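Local coordinates for peruvianin-I (Thevetia peruviana, PDB 6ORM), which is a germin-like protein of the cupin family from plant latex with proteolytic activity, classed as a cysteine peptidase, at residues 107-110 with 115-118; 8-13 with 35-40. One frame throughout, in Å; residues are numbered along the deposited sequence.

From the N terminus, the chain first meets contact 2. There the loop at 8-13 is joined to 35-40, closing the irregular N-terminal segment just ahead of the short strand 38-39. Contact 1 comes later, where strand 104-109 turns back into strand 116-121 and closes a hairpin. The two closures follow in series, neither nested nor crossed. Their centres lie about 36 Å apart, on opposite sides of the centre of the chain. Both reach a second subunit: Phe10 and Phe37 of one chain meet Tyr117 of the next, and Phe37 also meets Phe108. The N-terminal arm and the hairpin are thus joined between subunits.

Contact 1: 107-110 with 115-118; sequences GFYS and QLYV
Phe108 and Tyr117 form an antiparallel hydrogen-bonded pair. Tyr117 N gives a nearly straight bond of 2.9 Å to Phe108 O, and Phe108 N returns one to Tyr117 O. Ser110 N bonds to Gln115 O (2.9 Å), where the hairpin starts to turn.

Tyr117 can be followed outward. Its CB lies over a face of the Phe108 ring. Tyr117 CD1 is 3.8 Å from Phe108 CE1, and Tyr117 CE1 reaches Ser110 CB. Tyr117 OH is 2.8 Å from a water oxygen that also bonds to Ser110 OG. The two rings are nearly parallel (24°) but strongly offset, with little of one lying above the other. Ser110 OG is also hydrogen-bonded to Asn112 N in the turn.

Tyr109 and Leu116 meet on the other face of the sheet. Leu116 CG is anti to the backbone N (chi1 173°), which directs the branch across this face. Leu116 CD1 thus sits over the centre of the Tyr109 ring, 3.8 Å from its centroid, in a CH-pi contact. An alanine in place of Tyr109 would probably leave Leu116 CD1 without its aromatic partner and open a gap on this face.

Phe37 of a second subunit packs edge-to-face on Phe108 and also meets Tyr117. Backbone bonds fix the hairpin's pairing. The apolar rings suit burial between subunits, while the Tyr117 hydroxyl keeps a water-bridged link to Ser110.

Contact 2: 8-13 with 35-40; sequences QDFCLA and DDFIYS
Phe10 and Leu12 face Asp36 and Phe37 across two backbones that stay well apart. Segment 8-13 has no regular helix or strand. Segment 35-40 starts at the end of a 3-10 turn and runs into strand 38-39. The nearest CA atoms, Leu12 CA and Asp36 CA, are 7.9 Å apart, so side chains make the contact.

Phe10 and Phe37 form a T-shaped pair. The edge of Phe37 points at the face of Phe10, with the planes at 76° and the centroids 4.9 Å apart. Phe37 CZ stands over the centre of the Phe10 ring and is 3.6 Å from Phe10 CD2. Phe10 CB lies in the plane of the Phe37 ring, at its edge. Phe10 CG sits between its backbone N and carbonyl carbon (chi1 51°), which turns a ring face to Phe37.

Leu12 divides its two methyls. Leu12 CD1 packs on the side chain of Asp36, 3.5 Å from Asp36 CG, and Leu12 CD2 is 4.1 Å from Phe37 CE1. The strongest polar partner of the Asp36 carboxylate lies outside both segments: OD2 accepts a hydrogen bond from Thr33 N, three residues back.

Cys11, between Phe10 and Leu12, points away and is joined by a disulfide to Cys26. Phe37 meets Phe108 and Tyr117 of a second subunit, and Ile38 and Tyr39 pair with an antiparallel strand of that subunit. This is consistent with the N-terminal extension of germin-like proteins, a disulfide-braced arm that leads into the cupin barrel and helps join subunits in the hexamer.

Contact 1: 107-110 with 115-118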
ATOM      1  N   GLY A 107      17.664 -22.357   0.201  1.00 39.31           N
ATOM      2  CA  GLY A 107      16.754 -22.523   1.321  1.00 39.09           C
ATOM      3  C   GLY A 107      16.500 -21.232   2.066  1.00 38.08           C
ATOM      4  O   GLY A 107      17.299 -20.294   2.014  1.00 37.56           O
ATOM      5  N   PHE A 108      15.364 -21.198   2.767  1.00 37.65           N
ATOM      6  CA  PHE A 108      15.048 -20.122   3.696  1.00 37.12           C
ATOM      7  C   PHE A 108      14.492 -20.713   4.986  1.00 38.12           C
ATOM      8  O   PHE A 108      13.993 -21.840   5.014  1.00 38.91           O
ATOM      9  CB  PHE A 108      14.061 -19.104   3.091  1.00 36.43           C
ATOM     10  CG  PHE A 108      12.626 -19.569   3.057  1.00 37.05           C
ATOM     11  CD1 PHE A 108      11.783 -19.367   4.142  1.00 37.02           C
ATOM     12  CD2 PHE A 108      12.110 -20.178   1.925  1.00 37.35           C
ATOM     13  CE1 PHE A 108      10.464 -19.790   4.109  1.00 37.36           C
ATOM     14  CE2 PHE A 108      10.789 -20.600   1.884  1.00 38.01           C
ATOM     15  CZ  PHE A 108       9.966 -20.404   2.977  1.00 37.90           C
ATOM     16  N   TYR A 109      14.595 -19.932   6.062  1.00 37.44           N
ATOM     17  CA  TYR A 109      14.072 -20.295   7.375  1.00 38.52           C
ATOM     18  C   TYR A 109      12.840 -19.453   7.685  1.00 38.76           C
ATOM     19  O   TYR A 109      12.854 -18.233   7.488  1.00 39.12           O
ATOM     20  CB  TYR A 109      15.123 -20.089   8.470  1.00 39.21           C
ATOM     21  CG  TYR A 109      16.415 -20.842   8.250  1.00 40.62           C
ATOM     22  CD1 TYR A 109      17.398 -20.340   7.409  1.00 40.95           C
ATOM     23  CD2 TYR A 109      16.655 -22.051   8.891  1.00 41.56           C
ATOM     24  CE1 TYR A 109      18.583 -21.022   7.209  1.00 41.83           C
ATOM     25  CE2 TYR A 109      17.838 -22.740   8.697  1.00 42.49           C
ATOM     26  CZ  TYR A 109      18.797 -22.220   7.852  1.00 42.98           C
ATOM     27  OH  TYR A 109      19.977 -22.899   7.652  1.00 45.03           O
ATOM     28  N   SER A 110      11.784 -20.103   8.170  1.00 39.01           N
ATOM     29  CA  SER A 110      10.588 -19.381   8.572  1.00 38.88           C
ATOM     30  C   SER A 110      10.773 -18.757   9.955  1.00 38.78           C
ATOM     31  O   SER A 110      11.750 -19.014  10.662  1.00 38.33           O
ATOM     32  CB  SER A 110       9.375 -20.310   8.564  1.00 39.78           C
ATOM     33  OG  SER A 110       9.333 -21.107   9.734  1.00 41.36           O
ATOM     34  N   GLN A 115      12.110 -23.140  10.967  1.00 44.63           N
ATOM     35  CA  GLN A 115      11.920 -24.302  10.110  1.00 44.74           C
ATOM     36  C   GLN A 115      12.537 -24.028   8.744  1.00 41.82           C
ATOM     37  O   GLN A 115      12.322 -22.966   8.153  1.00 41.19           O
ATOM     38  CB  GLN A 115      10.436 -24.640   9.969  1.00 45.87           C
ATOM     39  CG  GLN A 115      10.173 -25.790   9.001  1.00 47.55           C
ATOM     40  CD  GLN A 115       8.814 -26.434   9.196  1.00 49.42           C
ATOM     41  OE1 GLN A 115       8.076 -26.086  10.118  1.00 50.38           O
ATOM     42  NE2 GLN A 115       8.475 -27.378   8.323  1.00 50.35           N
ATOM     43  N   LEU A 116      13.310 -24.988   8.249  1.00 42.48           N
ATOM     44  CA  LEU A 116      14.082 -24.812   7.028  1.00 40.72           C
ATOM     45  C   LEU A 116      13.340 -25.427   5.851  1.00 40.73           C
ATOM     46  O   LEU A 116      12.927 -26.589   5.910  1.00 41.93           O
ATOM     47  CB  LEU A 116      15.470 -25.438   7.169  1.00 41.11           C
ATOM     48  CG  LEU A 116      16.314 -25.467   5.894  1.00 41.47           C
ATOM     49  CD1 LEU A 116      16.577 -24.056   5.376  1.00 40.26           C
ATOM     50  CD2 LEU A 116      17.623 -26.221   6.120  1.00 42.78           C
ATOM     51  N   TYR A 117      13.144 -24.634   4.799  1.00 40.69           N
ATOM     52  CA  TYR A 117      12.593 -25.101   3.531  1.00 40.60           C
ATOM     53  C   TYR A 117      13.703 -24.990   2.493  1.00 40.49           C
ATOM     54  O   TYR A 117      14.103 -23.882   2.123  1.00 39.66           O
ATOM     55  CB  TYR A 117      11.357 -24.290   3.143  1.00 39.66           C
ATOM     56  CG  TYR A 117      10.300 -24.306   4.225  1.00 40.31           C
ATOM     57  CD1 TYR A 117      10.355 -23.414   5.290  1.00 39.74           C
ATOM     58  CD2 TYR A 117       9.267 -25.237   4.204  1.00 41.60           C
ATOM     59  CE1 TYR A 117       9.404 -23.437   6.292  1.00 40.81           C
ATOM     60  CE2 TYR A 117       8.310 -25.266   5.204  1.00 42.23           C
ATOM     61  CZ  TYR A 117       8.383 -24.364   6.244  1.00 41.78           C
ATOM     62  OH  TYR A 117       7.435 -24.388   7.237  1.00 42.86           O
ATOM     63  N   VAL A 118      14.195 -26.134   2.027  1.00 40.53           N
ATOM     64  CA  VAL A 118      15.400 -26.191   1.208  1.00 40.66           C
ATOM     65  C   VAL A 118      15.189 -27.180   0.070  1.00 41.68           C
ATOM     66  O   VAL A 118      14.586 -28.241   0.255  1.00 42.86           O
ATOM     67  CB  VAL A 118      16.631 -26.572   2.062  1.00 41.06           C
ATOM     68  CG1 VAL A 118      16.396 -27.892   2.792  1.00 42.44           C
ATOM     69  CG2 VAL A 118      17.893 -26.635   1.213  1.00 41.49           C
TER
HETATM   70  O   HOH W   1       7.180 -22.633   9.370  1.00 42.59           O

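Contact 2: 8-13 with 35-40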
ATOM      1  N   GLN A   8       3.010   8.580 -11.993  1.00 45.00           N
ATOM      2  CA  GLN A   8       3.152   8.975 -13.388  1.00 46.12           C
ATOM      3  C   GLN A   8       3.767   7.789 -14.125  1.00 44.83           C
ATOM      4  O   GLN A   8       4.074   6.758 -13.518  1.00 43.51           O
ATOM      5  CB  GLN A   8       3.990  10.254 -13.534  1.00 46.81           C
ATOM      6  CG  GLN A   8       5.417  10.159 -13.003  1.00 45.38           C
ATOM      7  CD  GLN A   8       5.486  10.139 -11.486  1.00 43.73           C
ATOM      8  OE1 GLN A   8       5.011  11.056 -10.818  1.00 44.27           O
ATOM      9  NE2 GLN A   8       6.074   9.084 -10.935  1.00 41.92           N
ATOM     10  N   ASP A   9       3.937   7.938 -15.442  1.00 44.48           N
ATOM     11  CA  ASP A   9       4.412   6.822 -16.259  1.00 43.97           C
ATOM     12  C   ASP A   9       5.773   6.330 -15.786  1.00 42.79           C
ATOM     13  O   ASP A   9       5.961   5.139 -15.516  1.00 40.98           O
ATOM     14  CB  ASP A   9       4.492   7.237 -17.727  1.00 46.08           C
ATOM     15  CG  ASP A   9       3.133   7.458 -18.348  1.00 48.70           C
ATOM     16  OD1 ASP A   9       2.112   7.215 -17.673  1.00 49.22           O
ATOM     17  OD2 ASP A   9       3.090   7.875 -19.525  1.00 50.99           O
ATOM     18  N   PHE A  10       6.733   7.241 -15.664  1.00 43.00           N
ATOM     19  CA  PHE A  10       8.071   6.884 -15.222  1.00 43.60           C
ATOM     20  C   PHE A  10       8.692   8.095 -14.547  1.00 45.68           C
ATOM     21  O   PHE A  10       8.157   9.205 -14.595  1.00 46.19           O
ATOM     22  CB  PHE A  10       8.941   6.381 -16.383  1.00 43.60           C
ATOM     23  CG  PHE A  10       8.951   7.290 -17.573  1.00 45.33           C
ATOM     24  CD1 PHE A  10       9.760   8.415 -17.597  1.00 46.62           C
ATOM     25  CD2 PHE A  10       8.152   7.019 -18.672  1.00 46.24           C
ATOM     26  CE1 PHE A  10       9.769   9.253 -18.689  1.00 48.70           C
ATOM     27  CE2 PHE A  10       8.156   7.855 -19.771  1.00 48.71           C
ATOM     28  CZ  PHE A  10       8.966   8.974 -19.781  1.00 49.84           C
ATOM     29  N   CYS A  11       9.841   7.863 -13.921  1.00 47.32           N
ATOM     30  CA  CYS A  11      10.468   8.854 -13.058  1.00 48.99           C
ATOM     31  C   CYS A  11      11.926   8.468 -12.857  1.00 47.32           C
ATOM     32  O   CYS A  11      12.283   7.919 -11.810  1.00 45.52           O
ATOM     33  CB  CYS A  11       9.726   8.932 -11.720  1.00 50.89           C
ATOM     34  SG  CYS A  11      10.049  10.397 -10.720  1.00 53.44           S
ATOM     35  N   LEU A  12      12.768   8.727 -13.858  1.00 47.68           N
ATOM     36  CA  LEU A  12      14.134   8.219 -13.830  1.00 46.94           C
ATOM     37  C   LEU A  12      14.898   8.824 -12.664  1.00 47.49           C
ATOM     38  O   LEU A  12      14.922  10.045 -12.491  1.00 49.17           O
ATOM     39  CB  LEU A  12      14.855   8.542 -15.138  1.00 47.34           C
ATOM     40  CG  LEU A  12      14.134   8.311 -16.463  1.00 48.44           C
ATOM     41  CD1 LEU A  12      15.057   8.689 -17.605  1.00 49.89           C
ATOM     42  CD2 LEU A  12      13.679   6.874 -16.590  1.00 47.01           C
ATOM     43  N   ALA A  13      15.523   7.961 -11.867  1.00 46.37           N
ATOM     44  CA  ALA A  13      16.302   8.419 -10.726  1.00 47.01           C
ATOM     45  C   ALA A  13      17.368   9.415 -11.166  1.00 49.39           C
ATOM     46  O   ALA A  13      18.169   9.135 -12.063  1.00 49.53           O
ATOM     47  CB  ALA A  13      16.948   7.228 -10.015  1.00 44.87           C
ATOM     48  N   ASP A  35      16.924   4.979 -24.743  1.00 52.51           N
ATOM     49  CA  ASP A  35      18.115   4.428 -24.101  1.00 52.86           C
ATOM     50  C   ASP A  35      17.981   4.350 -22.587  1.00 49.97           C
ATOM     51  O   ASP A  35      18.677   3.549 -21.955  1.00 48.83           O
ATOM     52  CB  ASP A  35      19.346   5.271 -24.442  1.00 56.24           C
ATOM     53  CG  ASP A  35      19.789   5.111 -25.881  1.00 59.01           C
ATOM     54  OD1 ASP A  35      19.600   4.014 -26.441  1.00 59.18           O
ATOM     55  OD2 ASP A  35      20.345   6.078 -26.448  1.00 60.89           O
ATOM     56  N   ASP A  36      17.099   5.155 -21.992  1.00 49.45           N
ATOM     57  CA  ASP A  36      16.950   5.173 -20.544  1.00 48.12           C
ATOM     58  C   ASP A  36      16.218   3.954 -20.002  1.00 46.59           C
ATOM     59  O   ASP A  36      16.237   3.734 -18.787  1.00 45.92           O
ATOM     60  CB  ASP A  36      16.212   6.440 -20.114  1.00 48.92           C
ATOM     61  CG  ASP A  36      17.031   7.693 -20.333  1.00 52.05           C
ATOM     62  OD1 ASP A  36      18.199   7.726 -19.893  1.00 52.69           O
ATOM     63  OD2 ASP A  36      16.508   8.645 -20.951  1.00 54.18           O
ATOM     64  N   PHE A  37      15.593   3.153 -20.858  1.00 46.70           N
ATOM     65  CA  PHE A  37      14.769   2.044 -20.403  1.00 45.25           C
ATOM     66  C   PHE A  37      15.405   0.691 -20.676  1.00 45.39           C
ATOM     67  O   PHE A  37      14.788  -0.342 -20.396  1.00 44.77           O
ATOM     68  CB  PHE A  37      13.379   2.150 -21.036  1.00 44.87           C
ATOM     69  CG  PHE A  37      12.650   3.405 -20.641  1.00 45.12           C
ATOM     70  CD1 PHE A  37      11.931   3.459 -19.460  1.00 43.56           C
ATOM     71  CD2 PHE A  37      12.724   4.545 -21.427  1.00 46.64           C
ATOM     72  CE1 PHE A  37      11.276   4.614 -19.079  1.00 44.46           C
ATOM     73  CE2 PHE A  37      12.069   5.707 -21.052  1.00 47.40           C
ATOM     74  CZ  PHE A  37      11.344   5.739 -19.875  1.00 46.14           C
ATOM     75  N   ILE A  38      16.621   0.675 -21.208  1.00 45.73           N
ATOM     76  CA  ILE A  38      17.421  -0.534 -21.340  1.00 45.80           C
ATOM     77  C   ILE A  38      18.546  -0.471 -20.313  1.00 45.66           C
ATOM     78  O   ILE A  38      19.044   0.609 -19.975  1.00 46.92           O
ATOM     79  CB  ILE A  38      17.974  -0.684 -22.775  1.00 46.83           C
ATOM     80  CG1 ILE A  38      18.681  -2.030 -22.957  1.00 46.41           C
ATOM     81  CG2 ILE A  38      18.905   0.468 -23.117  1.00 47.87           C
ATOM     82  CD1 ILE A  38      19.225  -2.246 -24.355  1.00 47.99           C
ATOM     83  N   TYR A  39      18.921  -1.634 -19.784  1.00 44.86           N
ATOM     84  CA  TYR A  39      20.098  -1.745 -18.930  1.00 44.85           C
ATOM     85  C   TYR A  39      20.898  -2.962 -19.364  1.00 44.86           C
ATOM     86  O   TYR A  39      20.352  -4.065 -19.456  1.00 43.99           O
ATOM     87  CB  TYR A  39      19.725  -1.857 -17.448  1.00 44.17           C
ATOM     88  CG  TYR A  39      20.935  -1.873 -16.538  1.00 45.03           C
ATOM     89  CD1 TYR A  39      21.628  -0.702 -16.257  1.00 46.44           C
ATOM     90  CD2 TYR A  39      21.392  -3.060 -15.976  1.00 44.46           C
ATOM     91  CE1 TYR A  39      22.738  -0.708 -15.434  1.00 47.17           C
ATOM     92  CE2 TYR A  39      22.501  -3.076 -15.151  1.00 45.01           C
ATOM     93  CZ  TYR A  39      23.170  -1.899 -14.884  1.00 46.22           C
ATOM     94  OH  TYR A  39      24.275  -1.906 -14.065  1.00 46.33           O
ATOM     95  N   SER A  40      22.193  -2.762 -19.622  1.00 46.59           N
ATOM     96  CA  SER A  40      23.034  -3.784 -20.233  1.00 46.97           C
ATOM     97  C   SER A  40      24.150  -4.250 -19.302  1.00 46.77           C
ATOM     98  O   SER A  40      25.120  -4.860 -19.763  1.00 47.36           O
ATOM     99  CB  SER A  40      23.627  -3.265 -21.545  1.00 48.40           C
ATOM    100  OG  SER A  40      22.620  -3.091 -22.526  1.00 48.78           O
TER